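Local coordinates for phytase (PDB 2GFI), which catalyses removal of a phosphate from phytate as a 3-phytase, an acid phosphatase of the histidine acid phosphatase family from the yeast Debaryomyces castellii, at residues P75-G80 with Y117-T122; F161-G166 with F330-D335; N192-D197 with T449-S454; G201-T206 with V440-D445. All blocks are in the same frame, centred on the assembly; numbering follows the deposited sequence.

Contact 1. Residues P75-G80 with Y117-T122; sequences PSTGSG and YLEKET
P75-G80 and Y117-T122 run closest at S76 and E119, whose CA atoms lie 4.4 Å apart. The first segment turns into the start of helix 77-91 at S76, its N-cap, where OG accepts a weak bond from S79 N; the second forms a type II beta turn from Y117 to K120, with E119 at positive phi (81°). One backbone bond joins them, E119 N to P75 O at 2.9 Å and 160° at the hydrogen.

The carboxylate of E119 carries the polar part. Its chain is bent at chi2 (-77°), which folds the acid back over the first turn of the helix. There OE2 accepts twice from T77: the backbone N, 2.8 Å from OE2, comes from above the carboxylate plane, whereas T77 OG1, also 2.8 Å from OE2, donates to the anti lone pair of that oxygen. OE1 of the same carboxylate rests near S76 CA and forms a salt bridge with R167. L118 supplies the apolar part: CD1 lies 3.9 Å from T77 CA, and CD2 lies 3.9 Å from G80 CA and 4.2 Å from P75 CB.

Two donors on OE2 and an arginine on OE1 hold the E119 carboxylate from both oxygens. Together with the nearby N-terminal end of helix 77-91, they would be expected to stabilise its negative charge, about 8 Å from the side chain of H70, the predicted nucleophile.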
loop_
_atom_site.group_PDB
_atom_site.type_symbol
_atom_site.label_atom_id
_atom_site.label_comp_id
_atom_site.label_asym_id
_atom_site.label_seq_id
_atom_site.Cartn_x
_atom_site.Cartn_y
_atom_site.Cartn_z
ATOM N N PRO A 75 -20.167 8.187 -20.741
ATOM C CA PRO A 75 -19.837 9.280 -21.638
ATOM C C PRO A 75 -21.075 10.131 -21.896
ATOM O O PRO A 75 -22.207 9.656 -21.780
ATOM C CB PRO A 75 -19.372 8.574 -22.909
ATOM C CG PRO A 75 -19.007 7.181 -22.474
ATOM C CD PRO A 75 -19.890 6.866 -21.322
ATOM N N SER A 76 -20.849 11.400 -22.205
ATOM C CA SER A 76 -21.915 12.246 -22.665
ATOM C C SER A 76 -22.339 11.708 -24.019
ATOM O O SER A 76 -21.720 10.769 -24.584
ATOM C CB SER A 76 -21.415 13.669 -22.817
ATOM O OG SER A 76 -20.425 13.673 -23.823
ATOM N N THR A 77 -23.391 12.300 -24.563
ATOM C CA THR A 77 -23.895 11.831 -25.862
ATOM C C THR A 77 -22.822 11.960 -26.918
ATOM O O THR A 77 -22.508 10.985 -27.601
ATOM C CB THR A 77 -25.119 12.624 -26.266
ATOM O OG1 THR A 77 -26.123 12.480 -25.234
ATOM C CG2 THR A 77 -25.699 12.032 -27.573
ATOM N N GLY A 78 -22.226 13.137 -27.015
ATOM C CA GLY A 78 -21.279 13.439 -28.082
ATOM C C GLY A 78 -20.097 12.497 -28.043
ATOM O O GLY A 78 -19.805 11.785 -29.015
ATOM N N SER A 79 -19.441 12.474 -26.889
ATOM C CA SER A 79 -18.290 11.627 -26.641
ATOM C C SER A 79 -18.611 10.164 -26.820
ATOM O O SER A 79 -17.930 9.481 -27.563
ATOM C CB SER A 79 -17.763 11.892 -25.226
ATOM O OG SER A 79 -17.245 13.210 -25.173
ATOM N N GLY A 80 -19.652 9.683 -26.157
ATOM C CA GLY A 80 -20.116 8.312 -26.345
ATOM C C GLY A 80 -20.264 7.957 -27.814
ATOM O O GLY A 80 -19.785 6.897 -28.256
ATOM N N TYR A 117 -27.739 4.901 -21.255
ATOM C CA TYR A 117 -26.812 5.224 -20.189
ATOM C C TYR A 117 -25.959 6.431 -20.478
ATOM O O TYR A 117 -25.373 6.981 -19.563
ATOM C CB TYR A 117 -25.942 4.035 -19.783
ATOM C CG TYR A 117 -26.766 2.901 -19.248
ATOM C CD1 TYR A 117 -27.750 3.124 -18.295
ATOM C CD2 TYR A 117 -26.584 1.613 -19.709
ATOM C CE1 TYR A 117 -28.533 2.093 -17.811
ATOM C CE2 TYR A 117 -27.358 0.549 -19.212
ATOM C CZ TYR A 117 -28.336 0.809 -18.270
ATOM O OH TYR A 117 -29.103 -0.231 -17.780
ATOM N N LEU A 118 -25.912 6.874 -21.733
ATOM C CA LEU A 118 -25.154 8.042 -22.007
ATOM C C LEU A 118 -25.697 9.145 -21.103
ATOM O O LEU A 118 -26.907 9.207 -20.852
ATOM C CB LEU A 118 -25.178 8.440 -23.493
ATOM C CG LEU A 118 -24.537 7.479 -24.500
ATOM C CD1 LEU A 118 -24.665 7.990 -25.974
ATOM C CD2 LEU A 118 -23.096 7.159 -24.154
ATOM N N GLU A 119 -24.789 9.984 -20.608
ATOM C CA GLU A 119 -25.123 11.147 -19.795
ATOM C C GLU A 119 -25.390 10.777 -18.319
ATOM O O GLU A 119 -25.514 11.654 -17.483
ATOM C CB GLU A 119 -26.302 11.990 -20.387
ATOM C CG GLU A 119 -26.161 12.468 -21.847
ATOM C CD GLU A 119 -25.239 13.657 -22.064
ATOM O OE1 GLU A 119 -24.662 14.158 -21.080
ATOM O OE2 GLU A 119 -25.062 14.126 -23.253
ATOM N N LYS A 120 -25.454 9.493 -18.002
ATOM C CA LYS A 120 -25.912 9.048 -16.679
ATOM C C LYS A 120 -24.745 8.760 -15.762
ATOM O O LYS A 120 -23.664 8.353 -16.209
ATOM C CB LYS A 120 -26.728 7.751 -16.769
ATOM C CG LYS A 120 -27.921 7.754 -17.735
ATOM C CD LYS A 120 -28.998 8.754 -17.388
ATOM C CE LYS A 120 -30.312 8.402 -18.115
ATOM N NZ LYS A 120 -30.185 8.816 -19.543
ATOM N N GLU A 121 -24.995 8.907 -14.470
ATOM C CA GLU A 121 -24.076 8.418 -13.460
ATOM C C GLU A 121 -23.913 6.940 -13.659
ATOM O O GLU A 121 -24.881 6.241 -13.965
ATOM C CB GLU A 121 -24.666 8.668 -12.058
ATOM C CG GLU A 121 -24.616 10.120 -11.608
ATOM C CD GLU A 121 -23.179 10.563 -11.466
ATOM O OE1 GLU A 121 -22.559 10.185 -10.456
ATOM O OE2 GLU A 121 -22.661 11.270 -12.378
ATOM N N THR A 122 -22.702 6.437 -13.489
ATOM C CA THR A 122 -22.542 4.986 -13.306
ATOM C C THR A 122 -23.010 4.692 -11.876
ATOM O O THR A 122 -22.825 5.512 -10.966
ATOM C CB THR A 122 -21.089 4.605 -13.471
ATOM O OG1 THR A 122 -20.277 5.637 -12.866
ATOM C CG2 THR A 122 -20.683 4.598 -15.004
#

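Contact 2. Residues F161-G166 with F330-D335; sequences FTSNSG and FTHDTD
The H332 imidazole approaches the end of strand 158-163 and the loop after it, with CE1 3.4 Å from S165 CB and NE2 3.4 Å from S165 OG. The ring stands obliquely to the hydroxyls of S163 and S165, S163 OG lying 3.9 Å from H332 CE1. S165 OG and H332 NE2 each hydrogen-bond to O of S458, the C-terminal residue, while S163 OG bonds to E196.

One step back along the chain, the strands themselves meet. F330 N donates to F161 O (2.8 Å), a bent bond of 131° at the hydrogen, and S163 N donates to F330 O (3.1 Å). These two bonds bracket the parallel bridge between T162 and F330, where T162 CA also approaches F330 O at 3.4 Å as a CA-H...O contact. T162 and F330 project from the same face of the sheet. With T162 OG1 opposite its own backbone N about the first torsion (chi1 176°), the hydroxyl lies 3.8 Å from F330 CB and donates to S163 O, in the carbonyl plane and on a lone pair. The F330 ring presents its edge to F161 O and packs edge-to-face against F175.

Farther out, D335 OD2 accepts a weak bond from H332 N at the N-cap of helix 333-343, and its OD1 forms a salt bridge with R208. Parallel strands 158-163 and 326-331 thus deliver their C-terminal ends to the predicted active site: the side chain of H332 is about 4 Å from that of H70, and D333, the predicted proton donor, follows directly, consistent with the HD motif of histidine acid phosphatases.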
loop_
_atom_site.group_PDB
_atom_site.type_symbol
_atom_site.label_atom_id
_atom_site.label_comp_id
_atom_site.label_asym_id
_atom_site.label_seq_id
_atom_site.Cartn_x
_atom_site.Cartn_y
_atom_site.Cartn_z
ATOM N N PHE A 161 -28.784 21.731 -2.771
ATOM C CA PHE A 161 -28.913 22.541 -3.953
ATOM C C PHE A 161 -28.192 21.793 -5.065
ATOM O O PHE A 161 -27.024 21.378 -4.917
ATOM C CB PHE A 161 -28.355 23.952 -3.708
ATOM C CG PHE A 161 -28.933 24.605 -2.480
ATOM C CD1 PHE A 161 -30.026 25.454 -2.581
ATOM C CD2 PHE A 161 -28.443 24.294 -1.233
ATOM C CE1 PHE A 161 -30.596 26.007 -1.455
ATOM C CE2 PHE A 161 -29.013 24.830 -0.096
ATOM C CZ PHE A 161 -30.091 25.703 -0.206
ATOM N N THR A 162 -28.921 21.577 -6.150
ATOM C CA THR A 162 -28.398 20.883 -7.284
ATOM C C THR A 162 -28.924 21.511 -8.564
ATOM O O THR A 162 -30.011 22.067 -8.562
ATOM C CB THR A 162 -28.800 19.396 -7.215
ATOM O OG1 THR A 162 -28.333 18.756 -8.405
ATOM C CG2 THR A 162 -30.278 19.235 -7.277
ATOM N N SER A 163 -28.157 21.429 -9.652
ATOM C CA SER A 163 -28.689 21.807 -10.954
ATOM C C SER A 163 -29.580 20.673 -11.453
ATOM O O SER A 163 -29.658 19.614 -10.840
ATOM C CB SER A 163 -27.578 22.147 -11.964
ATOM O OG SER A 163 -27.203 20.990 -12.695
ATOM N N ASN A 164 -30.298 20.907 -12.542
ATOM C CA ASN A 164 -31.303 19.959 -12.969
ATOM C C ASN A 164 -30.758 18.937 -13.959
ATOM O O ASN A 164 -31.511 18.116 -14.511
ATOM C CB ASN A 164 -32.527 20.693 -13.524
ATOM C CG ASN A 164 -32.219 21.479 -14.769
ATOM O OD1 ASN A 164 -31.256 22.243 -14.826
ATOM N ND2 ASN A 164 -33.047 21.308 -15.774
ATOM N N SER A 165 -29.451 18.986 -14.191
ATOM C CA SER A 165 -28.787 17.906 -14.908
ATOM C C SER A 165 -29.030 16.580 -14.182
ATOM O O SER A 165 -28.908 16.518 -12.973
ATOM C CB SER A 165 -27.314 18.181 -14.971
ATOM O OG SER A 165 -26.632 16.979 -15.239
ATOM N N GLY A 166 -29.406 15.533 -14.912
ATOM C CA GLY A 166 -29.751 14.254 -14.307
ATOM C C GLY A 166 -28.632 13.686 -13.426
ATOM O O GLY A 166 -28.864 13.314 -12.259
ATOM N N PHE A 330 -24.388 21.037 -5.932
ATOM C CA PHE A 330 -24.008 20.033 -6.900
ATOM C C PHE A 330 -24.195 20.617 -8.277
ATOM O O PHE A 330 -25.253 21.136 -8.580
ATOM C CB PHE A 330 -24.884 18.807 -6.718
ATOM C CG PHE A 330 -24.659 18.135 -5.428
ATOM C CD1 PHE A 330 -23.709 17.128 -5.320
ATOM C CD2 PHE A 330 -25.352 18.546 -4.289
ATOM C CE1 PHE A 330 -23.472 16.531 -4.117
ATOM C CE2 PHE A 330 -25.121 17.957 -3.079
ATOM C CZ PHE A 330 -24.172 16.943 -2.988
ATOM N N THR A 331 -23.161 20.521 -9.106
ATOM C CA THR A 331 -23.179 21.135 -10.408
ATOM C C THR A 331 -22.113 20.451 -11.287
ATOM O O THR A 331 -21.729 19.338 -10.983
ATOM C CB THR A 331 -23.013 22.663 -10.268
ATOM O OG1 THR A 331 -23.162 23.285 -11.557
ATOM C CG2 THR A 331 -21.606 23.039 -9.799
ATOM N N HIS A 332 -21.671 21.070 -12.380
ATOM C CA HIS A 332 -20.764 20.417 -13.311
ATOM C C HIS A 332 -19.323 20.846 -13.058
ATOM O O HIS A 332 -19.068 21.791 -12.330
ATOM C CB HIS A 332 -21.129 20.789 -14.758
ATOM C CG HIS A 332 -22.462 20.278 -15.199
ATOM N ND1 HIS A 332 -23.632 20.978 -14.983
ATOM C CD2 HIS A 332 -22.810 19.152 -15.868
ATOM C CE1 HIS A 332 -24.647 20.302 -15.498
ATOM N NE2 HIS A 332 -24.178 19.186 -16.029
ATOM N N ASP A 333 -18.377 20.163 -13.682
ATOM C CA ASP A 333 -16.987 20.554 -13.573
ATOM C C ASP A 333 -16.792 21.989 -14.036
ATOM O O ASP A 333 -16.065 22.781 -13.395
ATOM C CB ASP A 333 -16.074 19.592 -14.349
ATOM C CG ASP A 333 -16.518 19.359 -15.786
ATOM O OD1 ASP A 333 -17.584 19.857 -16.235
ATOM O OD2 ASP A 333 -15.847 18.657 -16.564
ATOM N N THR A 334 -17.473 22.331 -15.126
ATOM C CA THR A 334 -17.335 23.625 -15.759
ATOM C C THR A 334 -17.702 24.734 -14.805
ATOM O O THR A 334 -17.046 25.753 -14.766
ATOM C CB THR A 334 -18.163 23.691 -17.049
ATOM O OG1 THR A 334 -17.621 22.765 -18.000
ATOM C CG2 THR A 334 -17.932 25.034 -17.745
ATOM N N ASP A 335 -18.709 24.502 -13.980
ATOM C CA ASP A 335 -19.200 25.537 -13.101
ATOM C C ASP A 335 -18.277 25.705 -11.940
ATOM O O ASP A 335 -18.021 26.835 -11.488
ATOM C CB ASP A 335 -20.580 25.171 -12.661
ATOM C CG ASP A 335 -21.487 25.019 -13.832
ATOM O OD1 ASP A 335 -21.721 26.079 -14.463
ATOM O OD2 ASP A 335 -21.946 23.907 -14.233
#

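Contact 3. Residues N192-D197 with T449-S454; sequences NIISED and TNYTAS
A first torsion of -68° at Y451, which sets CG opposite the carbonyl carbon, sends the ring past I194, whose CG1 lies 4.2 Å from Y451 CD1 with the two side chains crossing. The tyrosine hydroxyl is fixed farther on by D445 and N203. Pairing of the backbones brings Y451 CB and N192 CB within 3.9 Å of each other.

Backbone bonding follows the outer side of strand 189-194. I193 N donates to Y451 O at 3.0 Å, reaching that oxygen from well above the carbonyl plane, 56° out of it. The return bond, A453 N to I193 O at 3.5 Å, is weak. A single bridge of I193 with T452 results, so the irregular C-terminal segment 449-454 lies along a strand whose other side pairs in parallel with strand 158-163 of the main sheet. It borders the sheet's edge through this single bridge without becoming a regular strand.

A water links the segments as well, donating to N192 OD1 and accepting from Y451 N, each at 2.8 Å.

Apolar contacts occupy the other end. The I193 side chain points toward segment 449-454, with CG2 4.2 Å from A453 CB, and S195 CB meets that methyl at 3.5 Å. Just beyond, S195 OG accepts from D197 N in an ST turn.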
loop_
_atom_site.group_PDB
_atom_site.type_symbol
_atom_site.label_atom_id
_atom_site.label_comp_id
_atom_site.label_asym_id
_atom_site.label_seq_id
_atom_site.Cartn_x
_atom_site.Cartn_y
_atom_site.Cartn_z
ATOM N N ASN A 192 -33.420 21.442 -3.725
ATOM C CA ASN A 192 -33.726 22.572 -4.560
ATOM C C ASN A 192 -33.002 22.397 -5.861
ATOM O O ASN A 192 -31.777 22.385 -5.908
ATOM C CB ASN A 192 -33.315 23.851 -3.831
ATOM C CG ASN A 192 -33.880 23.894 -2.428
ATOM O OD1 ASN A 192 -35.096 23.952 -2.249
ATOM N ND2 ASN A 192 -33.013 23.770 -1.429
ATOM N N ILE A 193 -33.782 22.193 -6.912
ATOM C CA ILE A 193 -33.275 21.917 -8.217
ATOM C C ILE A 193 -33.305 23.236 -8.933
ATOM O O ILE A 193 -34.366 23.776 -9.200
ATOM C CB ILE A 193 -34.173 20.912 -8.947
ATOM C CG1 ILE A 193 -34.491 19.707 -8.070
ATOM C CG2 ILE A 193 -33.532 20.471 -10.277
ATOM C CD1 ILE A 193 -35.469 18.747 -8.729
ATOM N N ILE A 194 -32.132 23.738 -9.265
ATOM C CA ILE A 194 -31.957 25.051 -9.811
ATOM C C ILE A 194 -31.672 24.847 -11.279
ATOM O O ILE A 194 -30.678 24.194 -11.677
ATOM C CB ILE A 194 -30.781 25.729 -9.076
ATOM C CG1 ILE A 194 -31.144 25.883 -7.600
ATOM C CG2 ILE A 194 -30.456 27.076 -9.652
ATOM C CD1 ILE A 194 -29.991 25.535 -6.755
ATOM N N SER A 195 -32.555 25.414 -12.086
ATOM C CA SER A 195 -32.557 25.164 -13.490
ATOM C C SER A 195 -31.262 25.677 -14.123
ATOM O O SER A 195 -30.664 26.685 -13.690
ATOM C CB SER A 195 -33.805 25.785 -14.122
ATOM O OG SER A 195 -33.663 25.910 -15.538
ATOM N N GLU A 196 -30.843 24.971 -15.159
ATOM C CA GLU A 196 -29.698 25.411 -15.954
ATOM C C GLU A 196 -30.082 26.392 -17.071
ATOM O O GLU A 196 -29.220 26.893 -17.812
ATOM C CB GLU A 196 -28.949 24.202 -16.514
ATOM C CG GLU A 196 -28.355 23.324 -15.437
ATOM C CD GLU A 196 -27.479 22.238 -16.001
ATOM O OE1 GLU A 196 -27.217 22.256 -17.224
ATOM O OE2 GLU A 196 -27.050 21.369 -15.220
ATOM N N ASP A 197 -31.379 26.656 -17.184
ATOM C CA ASP A 197 -31.876 27.697 -18.076
ATOM C C ASP A 197 -31.111 29.001 -17.893
ATOM O O ASP A 197 -30.872 29.469 -16.768
ATOM C CB ASP A 197 -33.383 27.928 -17.880
ATOM C CG ASP A 197 -34.234 26.765 -18.386
ATOM O OD1 ASP A 197 -33.685 25.889 -19.108
ATOM O OD2 ASP A 197 -35.456 26.629 -18.106
ATOM N N THR A 449 -39.313 30.538 -2.897
ATOM C CA THR A 449 -39.267 30.141 -4.303
ATOM C C THR A 449 -39.248 28.619 -4.400
ATOM O O THR A 449 -38.545 27.931 -3.678
ATOM C CB THR A 449 -38.056 30.754 -5.007
ATOM O OG1 THR A 449 -38.175 32.175 -4.981
ATOM C CG2 THR A 449 -38.038 30.447 -6.512
ATOM N N ASN A 450 -40.054 28.098 -5.299
ATOM C CA ASN A 450 -40.066 26.684 -5.581
ATOM C C ASN A 450 -38.987 26.404 -6.645
ATOM O O ASN A 450 -39.174 26.689 -7.839
ATOM C CB ASN A 450 -41.471 26.291 -6.058
ATOM C CG ASN A 450 -41.633 24.796 -6.267
ATOM O OD1 ASN A 450 -40.853 23.994 -5.728
ATOM N ND2 ASN A 450 -42.650 24.404 -7.061
ATOM N N TYR A 451 -37.833 25.899 -6.208
ATOM C CA TYR A 451 -36.807 25.483 -7.160
ATOM C C TYR A 451 -37.034 24.040 -7.528
ATOM O O TYR A 451 -36.614 23.138 -6.820
ATOM C CB TYR A 451 -35.409 25.697 -6.612
ATOM C CG TYR A 451 -35.064 27.143 -6.473
ATOM C CD1 TYR A 451 -34.766 27.922 -7.600
ATOM C CD2 TYR A 451 -35.061 27.745 -5.229
ATOM C CE1 TYR A 451 -34.451 29.264 -7.471
ATOM C CE2 TYR A 451 -34.756 29.074 -5.095
ATOM C CZ TYR A 451 -34.450 29.835 -6.207
ATOM O OH TYR A 451 -34.134 31.176 -6.041
ATOM N N THR A 452 -37.724 23.823 -8.642
ATOM C CA THR A 452 -38.129 22.478 -8.975
ATOM C C THR A 452 -38.040 22.103 -10.458
ATOM O O THR A 452 -38.849 21.313 -10.958
ATOM C CB THR A 452 -39.498 22.173 -8.388
ATOM O OG1 THR A 452 -39.735 20.758 -8.498
ATOM C CG2 THR A 452 -40.648 22.847 -9.212
ATOM N N ALA A 453 -37.030 22.624 -11.143
ATOM C CA ALA A 453 -36.846 22.334 -12.567
ATOM C C ALA A 453 -36.889 20.848 -12.840
ATOM O O ALA A 453 -36.492 20.036 -11.998
ATOM C CB ALA A 453 -35.562 22.904 -13.054
ATOM N N SER A 454 -37.349 20.497 -14.028
ATOM C CA SER A 454 -37.405 19.119 -14.437
ATOM C C SER A 454 -36.019 18.662 -14.927
ATOM O O SER A 454 -35.260 19.447 -15.498
ATOM C CB SER A 454 -38.479 18.960 -15.531
ATOM O OG SER A 454 -37.907 19.157 -16.813
HETATM O O HOH W 1 -37.159 25.250 -3.622
#

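Contact 4. Residues G201-T206 with V440-D445; sequences GANSLT and VTFYWD
N203 reaches across to V440-D445 and receives the first turn of the short, weakly bonded helix 442-445, in a buried junction between a loop after strand 189-194 and the C-terminal part of the chain. N203 is the centre of an inverse gamma turn, and its CA lies 4.1 Å from that of V440.

Hydrogen bonds come first. N203 OD1 accepts from two successive amides: T441 N, at 2.9 Å and a nearly straight 168°, approaches from above the carbonyl plane, while F442 N, also 2.9 Å from OD1, is tilted only slightly from that plane but makes a more bent bond, 132° at the hydrogen. Since chi1 of N203 (-175°) extends its amide away from its own backbone N, the oxygen can sit between both donors; ND2 is bonded to the Y451 hydroxyl, so both ends of the amide are engaged and its rotation is set. Within the turn, T441 O in turn accepts from W444 N and D445 N.

Two oxygens, N203 OD1 and S204 O, lie at one edge of the F442 ring, near its plane, S204 O being 3.5 Å from F442 CE2.

Apolar packing completes the junction. L205 crosses F442 at about a right angle, its CD2 3.5 Å from F442 CZ, and the same methyl approaches the Y443 hydroxyl, which bonds to S329 OG on strand 326-331. On one face of the F442 ring sits V440 CG1, and the other valine methyl, CG2, comes 3.1 Å from A202 O.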
loop_
_atom_site.group_PDB
_atom_site.type_symbol
_atom_site.label_atom_id
_atom_site.label_comp_id
_atom_site.label_asym_id
_atom_site.label_seq_id
_atom_site.Cartn_x
_atom_site.Cartn_y
_atom_site.Cartn_z
ATOM N N GLY A 201 -30.154 33.544 -14.946
ATOM C CA GLY A 201 -29.067 34.485 -14.767
ATOM C C GLY A 201 -28.085 33.964 -13.724
ATOM O O GLY A 201 -27.662 32.786 -13.766
ATOM N N ALA A 202 -27.770 34.833 -12.772
ATOM C CA ALA A 202 -26.807 34.560 -11.747
ATOM C C ALA A 202 -27.402 33.724 -10.616
ATOM O O ALA A 202 -26.665 33.219 -9.753
ATOM C CB ALA A 202 -26.242 35.868 -11.206
ATOM N N ASN A 203 -28.722 33.567 -10.612
ATOM C CA ASN A 203 -29.369 32.788 -9.567
ATOM C C ASN A 203 -29.415 31.330 -9.981
ATOM O O ASN A 203 -30.468 30.784 -10.298
ATOM C CB ASN A 203 -30.763 33.303 -9.250
ATOM C CG ASN A 203 -31.367 32.568 -8.097
ATOM O OD1 ASN A 203 -30.680 32.301 -7.103
ATOM N ND2 ASN A 203 -32.629 32.183 -8.227
ATOM N N SER A 204 -28.242 30.715 -9.965
ATOM C CA SER A 204 -27.960 29.523 -10.773
ATOM C C SER A 204 -26.747 28.822 -10.187
ATOM O O SER A 204 -25.847 29.470 -9.657
ATOM C CB SER A 204 -27.615 29.964 -12.187
ATOM O OG SER A 204 -27.439 28.862 -13.041
ATOM N N LEU A 205 -26.740 27.501 -10.273
ATOM C CA LEU A 205 -25.525 26.718 -10.010
ATOM C C LEU A 205 -24.712 26.581 -11.286
ATOM O O LEU A 205 -23.602 26.073 -11.272
ATOM C CB LEU A 205 -25.873 25.356 -9.405
ATOM C CG LEU A 205 -26.196 25.413 -7.919
ATOM C CD1 LEU A 205 -26.762 24.114 -7.450
ATOM C CD2 LEU A 205 -24.980 25.889 -7.053
ATOM N N THR A 206 -25.279 27.055 -12.389
ATOM C CA THR A 206 -24.599 27.086 -13.682
ATOM C C THR A 206 -24.707 28.498 -14.279
ATOM O O THR A 206 -25.273 28.656 -15.344
ATOM C CB THR A 206 -25.229 26.047 -14.674
ATOM O OG1 THR A 206 -26.645 26.288 -14.814
ATOM C CG2 THR A 206 -25.151 24.624 -14.130
ATOM N N VAL A 440 -27.119 35.459 -6.764
ATOM C CA VAL A 440 -27.663 34.239 -6.183
ATOM C C VAL A 440 -28.557 34.643 -5.020
ATOM O O VAL A 440 -28.159 35.451 -4.157
ATOM C CB VAL A 440 -26.532 33.267 -5.663
ATOM C CG1 VAL A 440 -27.100 32.168 -4.707
ATOM C CG2 VAL A 440 -25.744 32.662 -6.813
ATOM N N THR A 441 -29.756 34.071 -5.015
ATOM C CA THR A 441 -30.661 34.163 -3.892
ATOM C C THR A 441 -31.140 32.788 -3.465
ATOM O O THR A 441 -31.749 32.667 -2.404
ATOM C CB THR A 441 -31.900 35.086 -4.213
ATOM O OG1 THR A 441 -32.667 34.540 -5.300
ATOM C CG2 THR A 441 -31.445 36.497 -4.709
ATOM N N PHE A 442 -30.891 31.751 -4.276
ATOM C CA PHE A 442 -31.498 30.434 -4.002
ATOM C C PHE A 442 -31.121 29.853 -2.627
ATOM O O PHE A 442 -31.897 29.100 -2.068
ATOM C CB PHE A 442 -31.312 29.419 -5.171
ATOM C CG PHE A 442 -29.872 29.043 -5.447
ATOM C CD1 PHE A 442 -29.193 28.158 -4.610
ATOM C CD2 PHE A 442 -29.189 29.604 -6.526
ATOM C CE1 PHE A 442 -27.867 27.828 -4.854
ATOM C CE2 PHE A 442 -27.841 29.292 -6.782
ATOM C CZ PHE A 442 -27.181 28.390 -5.927
ATOM N N TYR A 443 -29.947 30.193 -2.073
ATOM C CA TYR A 443 -29.597 29.702 -0.717
ATOM C C TYR A 443 -30.498 30.299 0.379
ATOM O O TYR A 443 -30.633 29.711 1.467
ATOM C CB TYR A 443 -28.109 29.902 -0.336
ATOM C CG TYR A 443 -27.091 29.207 -1.230
ATOM C CD1 TYR A 443 -26.986 27.819 -1.257
ATOM C CD2 TYR A 443 -26.223 29.950 -2.038
ATOM C CE1 TYR A 443 -26.060 27.187 -2.069
ATOM C CE2 TYR A 443 -25.293 29.322 -2.869
ATOM C CZ TYR A 443 -25.223 27.943 -2.874
ATOM O OH TYR A 443 -24.327 27.308 -3.690
ATOM N N TRP A 444 -31.110 31.452 0.092
ATOM C CA TRP A 444 -31.958 32.135 1.068
ATOM C C TRP A 444 -33.467 32.095 0.773
ATOM O O TRP A 444 -34.293 32.024 1.691
ATOM C CB TRP A 444 -31.469 33.576 1.247
ATOM C CG TRP A 444 -30.036 33.584 1.643
ATOM C CD1 TRP A 444 -29.525 33.416 2.907
ATOM C CD2 TRP A 444 -28.916 33.729 0.772
ATOM N NE1 TRP A 444 -28.146 33.461 2.871
ATOM C CE2 TRP A 444 -27.744 33.650 1.572
ATOM C CE3 TRP A 444 -28.774 33.926 -0.604
ATOM C CZ2 TRP A 444 -26.457 33.747 1.031
ATOM C CZ3 TRP A 444 -27.507 34.020 -1.129
ATOM C CH2 TRP A 444 -26.358 33.931 -0.311
ATOM N N ASP A 445 -33.841 32.116 -0.491
ATOM C CA ASP A 445 -35.252 32.200 -0.821
ATOM C C ASP A 445 -35.834 30.883 -1.276
ATOM O O ASP A 445 -36.918 30.867 -1.860
ATOM C CB ASP A 445 -35.470 33.268 -1.894
ATOM C CG ASP A 445 -34.841 32.910 -3.241
ATOM O OD1 ASP A 445 -34.443 31.728 -3.472
ATOM O OD2 ASP A 445 -34.718 33.762 -4.139
#

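Overall arrangement
From the N terminus, contact 1 closes first, on a loop of 36 residues that includes most of helix 77-91, and it ends before the others open. Contact 2 then pairs strands 158-163 and 326-331. Its 161-166 segment precedes 192-197 and 201-206, and its 330-335 segment precedes 440-445 and 449-454, so contact 2 crosses contacts 3 and 4. Contact 4 is nested within the loop that contact 3 closes. S163 with E196 and T331 with L205 join contact 2 to 192-197 and 201-206; Y451 joins 449-454 to 440-445 and 201-206, and contact 3 ties that C-terminal segment to the sheet. Contact 1 stands about 15 Å from contact 2, centre to centre.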